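Local atomic coordinates of enoyl-CoA hydratase/carnithine racemase (Thermus thermophilus JL-18, PDB entry 6SL9), a protein that is a crotonase-family isomerase, PaaG, that probably forms oxepin-CoA in bacterial phenylacetic acid catabolism. Residues E89-L94 with A114-L119; A51-G56 with E188-L193; A27-L32 with L67-D72. All blocks are in the same frame, centred on the assembly; numbering follows the deposited sequence. Where two conformers were deposited one is given.

The three contacts lie within one crotonase fold at increasing distance from the chain centre. Interaction 1 is central and joins helix 77-93 to the turn after helix 109-115. Interaction 2, its centre about 14 Å away, sets helix 186-197 on strand 51-56 of the main sheet; the two touch through Leu119 and Leu193. Interaction 3 is peripheral, centred about 22 Å from interaction 1 and 27 Å from interaction 2. Along the chain interactions 2 and 3 interleave, while interaction 1 falls between the segments of interaction 2. Interactions 1 and 3 border the second subunit. Interactions 1 and 2 share one apolar interior, while interaction 3 ties a loop to a helix start.

Interaction 1 (E89-L94 with A114-L119); sequences EALSGL and ALWGDL
Trp116 lies in the turn between helix 109-115 and strand 119-123 of the crotonase fold and sends its indole against Leu91 and Ser92 near the end of helix 77-93. The side chain turns at CB, with CG beside the backbone N and anti to the carbonyl carbon (chi1 -77°), a torsion that carries the ring towards the neighbouring helix. Its methylene, Trp116 CB, meets Leu91 CB at 4.1 Å. The ring begins at Trp116 CG, still beside that leucine, 4.2 Å from Leu91 CB. The two arms of the indole then part company. On the pyrrole side, Trp116 CD1 touches the methyl Leu91 CD1 at 4.2 Å, while NE1 finds a weak hydrogen bond to Ser141 O, away from both segments. On the benzene side, Trp116 CE3 comes to 4.0 Å from Ser92 CA. The closest approach follows at Trp116 CZ3, which is 3.6 Å from Ser92 CB, and Trp116 CH2 at the far rim still reaches Ser92 CB at 3.9 Å. Both CB atoms approach the ring obliquely, whereas Ser92 N lies over one of its faces, displaced towards the rim.

The contact is buried and made by van der Waals touches, with no hydrogen bond between the segments. Helix 143-151 adds Leu146 to the surroundings of the indole, and Leu220 of the second subunit packs on both Ser92 and Trp116, which places this helix-to-turn junction next to the trimer interface. Ser92 meets the tryptophan with carbon, while its hydroxyl turns back into its own helix: with chi1 at 73°, Ser92 OG hydrogen-bonds to Glu89 O at 2.8 Å. Glu89 O also accepts from Gly93 N, and both donors reach it from the same face of the carbonyl plane.

Interaction 2 (A51-G56 with E188-L193); sequences ALLLTG and EEALSL
Leu53 projects from strand 51-56 towards helix 186-197, where its forked end meets Ala190 and Leu191. This is helix-on-sheet packing in the crotonase fold: the strand runs parallel to its neighbours 14-19 and 98-102 in the main sheet, and the helix lies against one face of that sheet. Successive strand residues alternate in direction, with Leu53 facing the helix while Leu52 and Leu54 point to the other face and pack on Leu98.

The leucine is directed across the gap by its first torsion, which sets CG opposite the backbone N (chi1 175°), and its two methyls divide the helix surface between them. One branch, Leu53 CD1, meets the methyl of Ala190 at a slant, at 3.7 Å from Ala190 CB; the alanine's CB also points toward the strand. The other branch lies over the next peptide: Leu53 CD2 is 3.9 Å from Leu191 N and 4.0 Å from Leu191 CA, a van der Waals contact with the helix backbone itself.

Leu191 is oriented differently. It emerges along the flank of the helix, neither facing the strand nor turned from it, and only one of its methyls touches Leu53. No hydrogen bond or salt bridge crosses the interface. Around it, Val14 and Val99 from the two flanking strands and Met187 from the helix also touch Leu53, while Ala190 reaches Ala101, extending the apolar layer over several strands. The far corner of the contact is made by two leucine methyls, Leu53 CD2 and Leu191 CD1, 4.2 Å apart.

Interaction 3 (A27-L32 with L67-D72); sequences AITGEL and LTEFGD
Glu69 directs its carboxylate at the amino end of helix 30-45, where Thr29 is the N-cap residue and Gly30 begins the first turn. Two direct hydrogen bonds organise this helix start. The one that crosses between the segments runs from Gly30 N to Glu69 OE1 at 3.0 Å; the donor approaches from above the carboxylate plane, 35° out of it. The glutamate reaches so far because its CG is anti to the backbone N (chi1 -174°) and the chain stays extended to its end. The other is the capping bond within 27-32: Leu32 N donates almost straight (169°) to Thr29 OG1 at 3.1 Å.

Water provides a further link. It accepts from Glu31 N at 3.0 Å and donates weakly to Glu69 OE1, joining a second amide of the first turn to the same carboxylate oxygen.

Van der Waals touches add to these: Glu69 OE2 rests 3.3 Å from Thr29 CA and 3.8 Å from Thr29 CB, while Glu69 OE1 is 3.6 Å from Gly30 CA.

Outside the two segments, Gln65 NE2 hydrogen-bonds to Glu69 OE2, giving the carboxylate a second partner. Backbone hydrogen bonds of Ile28 with Gly64 and Asp66 join the same helix start to the chain just before 67-72, close to the region that in crotonases usually supplies one NH of the oxyanion hole.

With the hydroxyl of Thr29 serving Leu32 N, the carboxylate of Glu69 serving Gly30 N and water serving Glu31 N, three amides at the helix start have acceptors, and the acidic group is probably favoured there by the positive end of the helix dipole.

Interaction 1 (E89-L94 with A114-L119)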
ATOM      1  N   GLU A  89      -1.984   1.826  21.070  1.00 10.97           N
ATOM      2  CA  GLU A  89      -2.098   3.274  20.860  1.00 11.36           C
ATOM      3  C   GLU A  89      -0.809   3.970  21.298  1.00 11.33           C
ATOM      4  O   GLU A  89      -0.308   4.855  20.583  1.00 11.96           O
ATOM      5  CB  GLU A  89      -3.276   3.831  21.663  1.00 13.15           C
ATOM      6  CG  GLU A  89      -4.628   3.486  21.066  1.00 14.31           C
ATOM      7  CD  GLU A  89      -5.079   4.354  19.922  1.00 17.04           C
ATOM      8  OE1 GLU A  89      -6.208   4.107  19.428  1.00 17.11           O
ATOM      9  OE2 GLU A  89      -4.320   5.262  19.508  1.00 18.49           O
ATOM     10  N   ALA A  90      -0.278   3.593  22.453  1.00 10.71           N
ATOM     11  CA  ALA A  90       0.949   4.206  22.995  1.00 11.34           C
ATOM     12  C   ALA A  90       2.102   3.976  22.025  1.00 12.32           C
ATOM     13  O   ALA A  90       2.832   4.939  21.767  1.00 13.62           O
ATOM     14  CB  ALA A  90       1.294   3.674  24.381  1.00 13.36           C
ATOM     15  N   LEU A  91       2.280   2.757  21.537  1.00 12.03           N
ATOM     16  CA  LEU A  91       3.358   2.515  20.573  1.00 12.74           C
ATOM     17  C   LEU A  91       3.118   3.384  19.354  1.00 12.36           C
ATOM     18  O   LEU A  91       4.078   3.970  18.826  1.00 14.59           O
ATOM     19  CB  LEU A  91       3.335   1.056  20.166  1.00 13.03           C
ATOM     20  CG  LEU A  91       3.899   0.105  21.221  1.00 13.23           C
ATOM     21  CD1 LEU A  91       3.462  -1.350  20.959  1.00 14.33           C
ATOM     22  CD2 LEU A  91       5.439   0.181  21.237  1.00 14.72           C
ATOM     23  N   SER A  92       1.892   3.420  18.853  1.00 12.10           N
ATOM     24  CA  SER A  92       1.649   4.056  17.546  1.00 12.11           C
ATOM     25  C   SER A  92       1.988   5.537  17.575  1.00 13.26           C
ATOM     26  O   SER A  92       2.427   6.104  16.559  1.00 13.65           O
ATOM     27  CB  SER A  92       0.238   3.852  17.102  1.00 13.31           C
ATOM     28  OG  SER A  92      -0.690   4.638  17.831  1.00 14.56           O
ATOM     29  N   GLY A  93       1.719   6.181  18.714  1.00 12.35           N
ATOM     30  CA  GLY A  93       1.844   7.642  18.845  1.00 13.34           C
ATOM     31  C   GLY A  93       3.096   8.101  19.536  1.00 12.57           C
ATOM     32  O   GLY A  93       3.227   9.283  19.756  1.00 13.27           O
ATOM     33  N   LEU A  94       3.971   7.189  19.920  0.50 13.36           N
ATOM     34  CA  LEU A  94       5.232   7.526  20.631  0.50 13.89           C
ATOM     35  C   LEU A  94       5.882   8.753  19.994  0.50 12.76           C
ATOM     36  O   LEU A  94       6.140   8.722  18.778  0.50 14.32           O
ATOM     37  CB  LEU A  94       6.181   6.335  20.495  0.50 16.75           C
ATOM     38  CG  LEU A  94       6.586   5.639  21.782  0.50 20.79           C
ATOM     39  CD1 LEU A  94       7.724   4.669  21.508  0.50 23.60           C
ATOM     40  CD2 LEU A  94       6.985   6.631  22.865  0.50 21.06           C
ATOM     41  N   ALA A 114       6.358  -6.384  17.352  1.00 10.21           N
ATOM     42  CA  ALA A 114       7.640  -6.171  16.663  1.00 11.43           C
ATOM     43  C   ALA A 114       7.428  -5.181  15.516  1.00 10.48           C
ATOM     44  O   ALA A 114       8.300  -4.333  15.227  1.00 11.46           O
ATOM     45  CB  ALA A 114       8.154  -7.479  16.135  1.00 11.96           C
ATOM     46  N   LEU A 115       6.295  -5.255  14.845  1.00  9.99           N
ATOM     47  CA  LEU A 115       6.068  -4.471  13.616  1.00 10.80           C
ATOM     48  C   LEU A 115       5.750  -3.021  13.924  1.00 10.77           C
ATOM     49  O   LEU A 115       5.774  -2.201  13.016  1.00 12.01           O
ATOM     50  CB  LEU A 115       4.994  -5.109  12.745  1.00 10.57           C
ATOM     51  CG  LEU A 115       5.359  -6.486  12.165  1.00 11.98           C
ATOM     52  CD1 LEU A 115       4.280  -6.992  11.272  1.00 13.12           C
ATOM     53  CD2 LEU A 115       6.718  -6.516  11.462  1.00 15.01           C
ATOM     54  N   TRP A 116       5.549  -2.666  15.187  1.00  9.79           N
ATOM     55  CA  TRP A 116       5.379  -1.254  15.587  1.00 10.37           C
ATOM     56  C   TRP A 116       6.698  -0.502  15.649  1.00 10.33           C
ATOM     57  O   TRP A 116       6.661   0.709  15.753  1.00 11.93           O
ATOM     58  CB  TRP A 116       4.612  -1.125  16.910  1.00 11.71           C
ATOM     59  CG  TRP A 116       3.140  -1.322  16.748  1.00 11.82           C
ATOM     60  CD1 TRP A 116       2.381  -2.417  17.061  1.00 11.79           C
ATOM     61  CD2 TRP A 116       2.296  -0.425  16.025  1.00 11.15           C
ATOM     62  NE1 TRP A 116       1.110  -2.222  16.606  1.00 12.27           N
ATOM     63  CE2 TRP A 116       1.024  -1.016  15.963  1.00 11.52           C
ATOM     64  CE3 TRP A 116       2.509   0.823  15.431  1.00 11.29           C
ATOM     65  CZ2 TRP A 116      -0.033  -0.401  15.290  1.00 12.15           C
ATOM     66  CZ3 TRP A 116       1.456   1.433  14.770  1.00 12.41           C
ATOM     67  CH2 TRP A 116       0.215   0.818  14.707  1.00 12.69           C
ATOM     68  N   GLY A 117       7.850  -1.187  15.565  1.00 10.23           N
ATOM     69  CA  GLY A 117       9.087  -0.422  15.489  1.00 10.78           C
ATOM     70  C   GLY A 117       9.084   0.495  14.289  1.00 10.57           C
ATOM     71  O   GLY A 117       8.594   0.107  13.234  1.00 11.56           O
ATOM     72  N   ASP A 118       9.666   1.682  14.388  1.00 10.95           N
ATOM     73  CA  ASP A 118       9.891   2.568  13.226  1.00 11.51           C
ATOM     74  C   ASP A 118      10.962   2.023  12.316  1.00 11.80           C
ATOM     75  O   ASP A 118      10.836   2.078  11.082  1.00 12.76           O
ATOM     76  CB  ASP A 118      10.280   3.947  13.689  1.00 11.69           C
ATOM     77  CG  ASP A 118       9.235   4.610  14.520  1.00 12.53           C
ATOM     78  OD1 ASP A 118       8.066   4.638  14.096  1.00 12.95           O
ATOM     79  OD2 ASP A 118       9.589   5.080  15.630  1.00 13.01           O
ATOM     80  N   LEU A 119      12.026   1.501  12.922  1.00 11.06           N
ATOM     81  CA  LEU A 119      13.109   0.791  12.238  1.00 10.46           C
ATOM     82  C   LEU A 119      13.277  -0.544  12.924  1.00 10.08           C
ATOM     83  O   LEU A 119      13.294  -0.609  14.164  1.00 11.84           O
ATOM     84  CB  LEU A 119      14.408   1.603  12.234  1.00 13.05           C
ATOM     85  CG  LEU A 119      14.298   2.895  11.409  1.00 19.10           C
ATOM     86  CD1 LEU A 119      15.454   3.808  11.570  1.00 30.20           C
ATOM     87  CD2 LEU A 119      14.107   2.594   9.946  1.00 18.73           C
TER

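Interaction 2 (A51-G56 with E188-L193)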
ATOM      1  N   ALA A  51      15.423   8.142  22.210  1.00 11.01           N
ATOM      2  CA  ALA A  51      15.051   6.988  21.376  1.00 10.44           C
ATOM      3  C   ALA A  51      14.798   5.799  22.276  1.00 11.09           C
ATOM      4  O   ALA A  51      15.336   5.761  23.394  1.00 11.70           O
ATOM      5  CB  ALA A  51      16.141   6.668  20.379  1.00 11.45           C
ATOM      6  N   LEU A  52      14.017   4.842  21.810  1.00 11.08           N
ATOM      7  CA  LEU A  52      13.757   3.590  22.533  1.00 10.92           C
ATOM      8  C   LEU A  52      14.176   2.416  21.653  1.00 11.12           C
ATOM      9  O   LEU A  52      14.143   2.513  20.418  1.00 11.15           O
ATOM     10  CB  LEU A  52      12.281   3.511  22.891  1.00 11.69           C
ATOM     11  CG  LEU A  52      11.798   4.403  24.040  1.00 13.41           C
ATOM     12  CD1 LEU A  52      11.610   5.832  23.566  1.00 15.96           C
ATOM     13  CD2 LEU A  52      10.506   3.902  24.614  1.00 15.31           C
ATOM     14  N   LEU A  53      14.562   1.339  22.337  1.00 11.32           N
ATOM     15  CA  LEU A  53      14.945   0.080  21.674  1.00 10.56           C
ATOM     16  C   LEU A  53      14.172  -1.033  22.396  1.00 10.75           C
ATOM     17  O   LEU A  53      14.299  -1.137  23.623  1.00 12.27           O
ATOM     18  CB  LEU A  53      16.443  -0.161  21.786  1.00 12.26           C
ATOM     19  CG  LEU A  53      17.008  -1.485  21.263  1.00 14.88           C
ATOM     20  CD1 LEU A  53      16.640  -1.772  19.840  1.00 16.57           C
ATOM     21  CD2 LEU A  53      18.527  -1.463  21.449  1.00 18.01           C
ATOM     22  N   LEU A  54      13.450  -1.885  21.668  1.00 10.86           N
ATOM     23  CA  LEU A  54      12.663  -2.988  22.233  1.00 10.63           C
ATOM     24  C   LEU A  54      13.209  -4.293  21.683  1.00 10.48           C
ATOM     25  O   LEU A  54      13.350  -4.439  20.459  1.00 11.45           O
ATOM     26  CB  LEU A  54      11.186  -2.775  21.840  1.00 11.15           C
ATOM     27  CG  LEU A  54      10.235  -3.897  22.300  1.00 12.31           C
ATOM     28  CD1 LEU A  54      10.162  -3.989  23.823  1.00 13.42           C
ATOM     29  CD2 LEU A  54       8.855  -3.616  21.719  1.00 14.47           C
ATOM     30  N   THR A  55      13.431  -5.235  22.582  1.00 10.88           N
ATOM     31  CA  THR A  55      13.905  -6.582  22.226  1.00 11.35           C
ATOM     32  C   THR A  55      13.338  -7.599  23.214  1.00 11.07           C
ATOM     33  O   THR A  55      12.646  -7.217  24.151  1.00 11.80           O
ATOM     34  CB  THR A  55      15.430  -6.578  22.147  1.00 12.94           C
ATOM     35  OG1 THR A  55      15.838  -7.726  21.389  1.00 12.80           O
ATOM     36  CG2 THR A  55      16.115  -6.563  23.494  1.00 13.54           C
ATOM     37  N   GLY A  56      13.659  -8.871  22.998  1.00 12.05           N
ATOM     38  CA  GLY A  56      13.235  -9.947  23.900  1.00 11.89           C
ATOM     39  C   GLY A  56      14.421 -10.622  24.560  1.00 12.04           C
ATOM     40  O   GLY A  56      15.514 -10.712  24.002  1.00 13.67           O
ATOM     41  N   GLU A 188      24.263  -5.005  19.346  1.00 15.53           N
ATOM     42  CA  GLU A 188      25.263  -3.953  19.028  1.00 16.79           C
ATOM     43  C   GLU A 188      24.749  -3.091  17.878  1.00 15.38           C
ATOM     44  O   GLU A 188      24.809  -1.859  17.951  1.00 16.15           O
ATOM     45  CB  GLU A 188      26.604  -4.633  18.708  1.00 21.55           C
ATOM     46  CG  GLU A 188      27.751  -3.659  18.481  1.00 33.39           C
ATOM     47  CD  GLU A 188      29.008  -4.262  17.862  1.00 45.35           C
ATOM     48  OE1 GLU A 188      29.833  -3.482  17.322  1.00 57.62           O
ATOM     49  OE2 GLU A 188      29.154  -5.481  17.920  1.00 41.51           O
ATOM     50  N   GLU A 189      24.265  -3.702  16.824  1.00 15.54           N
ATOM     51  CA  GLU A 189      23.817  -2.942  15.634  1.00 15.25           C
ATOM     52  C   GLU A 189      22.542  -2.159  15.999  1.00 12.67           C
ATOM     53  O   GLU A 189      22.403  -1.001  15.560  1.00 14.75           O
ATOM     54  CB  GLU A 189      23.630  -3.895  14.429  1.00 16.58           C
ATOM     55  CG  GLU A 189      24.917  -4.504  13.937  1.00 20.34           C
ATOM     56  CD  GLU A 189      25.223  -4.521  12.474  1.00 35.14           C
ATOM     57  OE1 GLU A 189      26.117  -5.332  12.112  1.00 49.71           O
ATOM     58  OE2 GLU A 189      24.724  -3.644  11.730  1.00 57.49           O
ATOM     59  N   ALA A 190      21.615  -2.772  16.702  1.00 13.34           N
ATOM     60  CA  ALA A 190      20.331  -2.097  16.999  1.00 13.57           C
ATOM     61  C   ALA A 190      20.630  -0.919  17.926  1.00 12.59           C
ATOM     62  O   ALA A 190      20.038   0.145  17.787  1.00 12.65           O
ATOM     63  CB  ALA A 190      19.355  -3.077  17.626  1.00 14.07           C
ATOM     64  N   LEU A 191      21.518  -1.108  18.902  1.00 13.72           N
ATOM     65  CA  LEU A 191      21.869  -0.011  19.834  1.00 14.69           C
ATOM     66  C   LEU A 191      22.583   1.118  19.082  1.00 15.03           C
ATOM     67  O   LEU A 191      22.337   2.275  19.373  1.00 15.55           O
ATOM     68  CB  LEU A 191      22.672  -0.513  21.017  1.00 16.98           C
ATOM     69  CG  LEU A 191      22.900   0.528  22.079  1.00 20.17           C
ATOM     70  CD1 LEU A 191      21.616   1.070  22.690  1.00 27.10           C
ATOM     71  CD2 LEU A 191      23.762  -0.066  23.170  1.00 25.48           C
ATOM     72  N   SER A 192      23.483   0.798  18.174  1.00 14.77           N
ATOM     73  CA  SER A 192      24.190   1.834  17.381  1.00 16.57           C
ATOM     74  C   SER A 192      23.146   2.661  16.638  1.00 15.21           C
ATOM     75  O   SER A 192      23.250   3.906  16.607  1.00 16.29           O
ATOM     76  CB  SER A 192      25.163   1.160  16.418  1.00 19.89           C
ATOM     77  OG  SER A 192      25.786   2.138  15.640  1.00 26.25           O
ATOM     78  N   LEU A 193      22.182   2.004  15.983  1.00 14.38           N
ATOM     79  CA  LEU A 193      21.163   2.759  15.220  1.00 14.43           C
ATOM     80  C   LEU A 193      20.317   3.601  16.193  1.00 13.40           C
ATOM     81  O   LEU A 193      20.049   4.768  15.935  1.00 13.55           O
ATOM     82  CB  LEU A 193      20.289   1.761  14.457  1.00 13.36           C
ATOM     83  CG  LEU A 193      19.078   2.354  13.726  1.00 15.28           C
ATOM     84  CD1 LEU A 193      19.531   3.364  12.717  1.00 17.80           C
ATOM     85  CD2 LEU A 193      18.243   1.284  13.063  1.00 18.01           C
TER

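Interaction 3 (A27-L32 with L67-D72)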
ATOM      1  N   ALA A  27       5.780 -14.628  26.432  1.00 13.20           N
ATOM      2  CA  ALA A  27       4.350 -14.647  26.128  1.00 13.38           C
ATOM      3  C   ALA A  27       3.694 -13.430  26.760  1.00 13.06           C
ATOM      4  O   ALA A  27       4.020 -13.055  27.889  1.00 17.42           O
ATOM      5  CB  ALA A  27       3.779 -15.941  26.575  1.00 17.15           C
ATOM      6  N   ILE A  28       2.744 -12.870  26.024  0.50 12.58           N
ATOM      7  CA  ILE A  28       2.067 -11.610  26.413  0.50 13.03           C
ATOM      8  C   ILE A  28       0.923 -11.876  27.397  0.50 11.91           C
ATOM      9  O   ILE A  28       0.089 -12.753  27.169  0.50 13.46           O
ATOM     10  CB  ILE A  28       1.624 -10.861  25.152  0.50 12.70           C
ATOM     11  CG1 ILE A  28       2.852 -10.352  24.387  0.50 12.63           C
ATOM     12  CG2 ILE A  28       0.636  -9.751  25.496  0.50 12.96           C
ATOM     13  CD1 ILE A  28       2.563  -9.956  22.962  0.50 15.98           C
ATOM     14  N   THR A  29       0.870 -11.077  28.454  1.00 13.05           N
ATOM     15  CA  THR A  29      -0.248 -11.042  29.410  1.00 12.84           C
ATOM     16  C   THR A  29      -0.629  -9.595  29.664  1.00 12.59           C
ATOM     17  O   THR A  29       0.155  -8.675  29.390  1.00 12.38           O
ATOM     18  CB  THR A  29       0.108 -11.701  30.734  1.00 14.04           C
ATOM     19  OG1 THR A  29       1.170 -10.943  31.323  1.00 14.63           O
ATOM     20  CG2 THR A  29       0.387 -13.154  30.560  1.00 15.52           C
ATOM     21  N   GLY A  30      -1.794  -9.417  30.269  1.00 14.24           N
ATOM     22  CA  GLY A  30      -2.217  -8.056  30.654  1.00 15.24           C
ATOM     23  C   GLY A  30      -1.210  -7.442  31.587  1.00 12.62           C
ATOM     24  O   GLY A  30      -0.945  -6.255  31.501  1.00 13.70           O
ATOM     25  N   GLU A  31      -0.675  -8.219  32.525  1.00 12.95           N
ATOM     26  CA  GLU A  31       0.348  -7.684  33.438  1.00 12.94           C
ATOM     27  C   GLU A  31       1.566  -7.157  32.657  1.00 12.04           C
ATOM     28  O   GLU A  31       2.079  -6.065  32.939  1.00 12.06           O
ATOM     29  CB  GLU A  31       0.736  -8.763  34.416  1.00 13.86           C
ATOM     30  CG  GLU A  31       1.821  -8.294  35.359  1.00 14.51           C
ATOM     31  CD  GLU A  31       2.389  -9.329  36.331  1.00 15.07           C
ATOM     32  OE1 GLU A  31       1.985 -10.541  36.240  1.00 18.90           O
ATOM     33  OE2 GLU A  31       3.206  -8.909  37.166  1.00 15.75           O
ATOM     34  N   LEU A  32       2.050  -7.952  31.734  1.00 11.33           N
ATOM     35  CA  LEU A  32       3.174  -7.542  30.878  1.00 10.94           C
ATOM     36  C   LEU A  32       2.837  -6.279  30.106  1.00 10.58           C
ATOM     37  O   LEU A  32       3.660  -5.355  30.032  1.00 11.30           O
ATOM     38  CB  LEU A  32       3.687  -8.693  30.017  1.00 11.90           C
ATOM     39  CG  LEU A  32       4.868  -8.367  29.114  1.00 12.50           C
ATOM     40  CD1 LEU A  32       5.631  -9.662  28.809  1.00 14.14           C
ATOM     41  CD2 LEU A  32       4.444  -7.748  27.808  1.00 13.31           C
ATOM     42  N   LEU A  67      -1.978 -18.187  26.424  1.00 18.36           N
ATOM     43  CA  LEU A  67      -3.373 -18.708  26.442  1.00 19.92           C
ATOM     44  C   LEU A  67      -3.862 -19.051  27.855  1.00 21.24           C
ATOM     45  O   LEU A  67      -5.072 -19.102  28.055  1.00 28.02           O
ATOM     46  CB  LEU A  67      -3.447 -19.926  25.517  1.00 26.15           C
ATOM     47  CG  LEU A  67      -3.046 -19.625  24.063  1.00 29.85           C
ATOM     48  CD1 LEU A  67      -3.071 -20.864  23.210  1.00 29.30           C
ATOM     49  CD2 LEU A  67      -3.930 -18.552  23.472  1.00 31.44           C
ATOM     50  N   THR A  68      -2.948 -19.194  28.807  1.00 18.86           N
ATOM     51  CA  THR A  68      -3.294 -19.526  30.210  1.00 21.30           C
ATOM     52  C   THR A  68      -3.835 -18.295  30.943  1.00 22.75           C
ATOM     53  O   THR A  68      -4.459 -18.489  31.998  1.00 25.43           O
ATOM     54  CB  THR A  68      -2.130 -20.181  30.936  1.00 23.10           C
ATOM     55  OG1 THR A  68      -1.232 -19.116  31.284  1.00 32.62           O
ATOM     56  CG2 THR A  68      -1.505 -21.272  30.100  1.00 25.61           C
ATOM     57  N   GLU A  69      -3.735 -17.090  30.373  1.00 19.02           N
ATOM     58  CA  GLU A  69      -4.306 -15.901  31.061  1.00 19.79           C
ATOM     59  C   GLU A  69      -5.811 -16.052  31.284  1.00 20.78           C
ATOM     60  O   GLU A  69      -6.332 -15.481  32.214  1.00 25.00           O
ATOM     61  CB  GLU A  69      -3.980 -14.653  30.251  1.00 20.45           C
ATOM     62  CG  GLU A  69      -4.390 -13.375  30.962  1.00 22.10           C
ATOM     63  CD  GLU A  69      -3.957 -12.057  30.331  1.00 22.86           C
ATOM     64  OE1 GLU A  69      -4.256 -11.013  30.892  1.00 24.97           O
ATOM     65  OE2 GLU A  69      -3.353 -12.061  29.333  1.00 21.04           O
ATOM     66  N   PHE A  70      -6.497 -16.737  30.384  1.00 22.31           N
ATOM     67  CA  PHE A  70      -7.972 -16.893  30.359  1.00 26.63           C
ATOM     68  C   PHE A  70      -8.367 -18.150  31.124  1.00 36.56           C
ATOM     69  O   PHE A  70      -7.632 -19.173  31.067  1.00 31.55           O
ATOM     70  CB  PHE A  70      -8.471 -16.845  28.911  1.00 23.68           C
ATOM     71  CG  PHE A  70      -8.016 -15.636  28.151  1.00 20.64           C
ATOM     72  CD1 PHE A  70      -8.478 -14.380  28.460  1.00 26.82           C
ATOM     73  CD2 PHE A  70      -6.983 -15.768  27.254  1.00 21.73           C
ATOM     74  CE1 PHE A  70      -7.998 -13.272  27.778  1.00 27.71           C
ATOM     75  CE2 PHE A  70      -6.511 -14.662  26.575  1.00 24.84           C
ATOM     76  CZ  PHE A  70      -7.015 -13.423  26.844  1.00 26.48           C
ATOM     77  N   GLY A  71      -9.514 -18.077  31.787  1.00 45.36           N
ATOM     78  CA  GLY A  71     -10.032 -19.258  32.477  1.00 61.09           C
ATOM     79  C   GLY A  71     -10.444 -20.285  31.448  1.00 59.11           C
ATOM     80  O   GLY A  71     -10.007 -20.214  30.280  1.00 74.57           O
ATOM     81  N   ASP A  72     -11.265 -21.219  31.902  1.00 57.37           N
ATOM     82  CA  ASP A  72     -11.969 -22.206  31.057  1.00 60.16           C
ATOM     83  C   ASP A  72     -13.295 -21.547  30.629  1.00 57.31           C
ATOM     84  O   ASP A  72     -13.883 -22.062  29.711  1.00 57.00           O
ATOM     85  CB  ASP A  72     -12.050 -23.572  31.781  1.00 56.30           C
ATOM     86  CG  ASP A  72     -10.756 -24.396  31.811  1.00 48.43           C
ATOM     87  OD1 ASP A  72      -9.759 -23.942  32.436  1.00 55.18           O
ATOM     88  OD2 ASP A  72     -10.748 -25.530  31.235  1.00 48.06           O
TER
HETATM   89  O   HOH W   1      -2.005 -10.739  33.392  1.00 25.39           O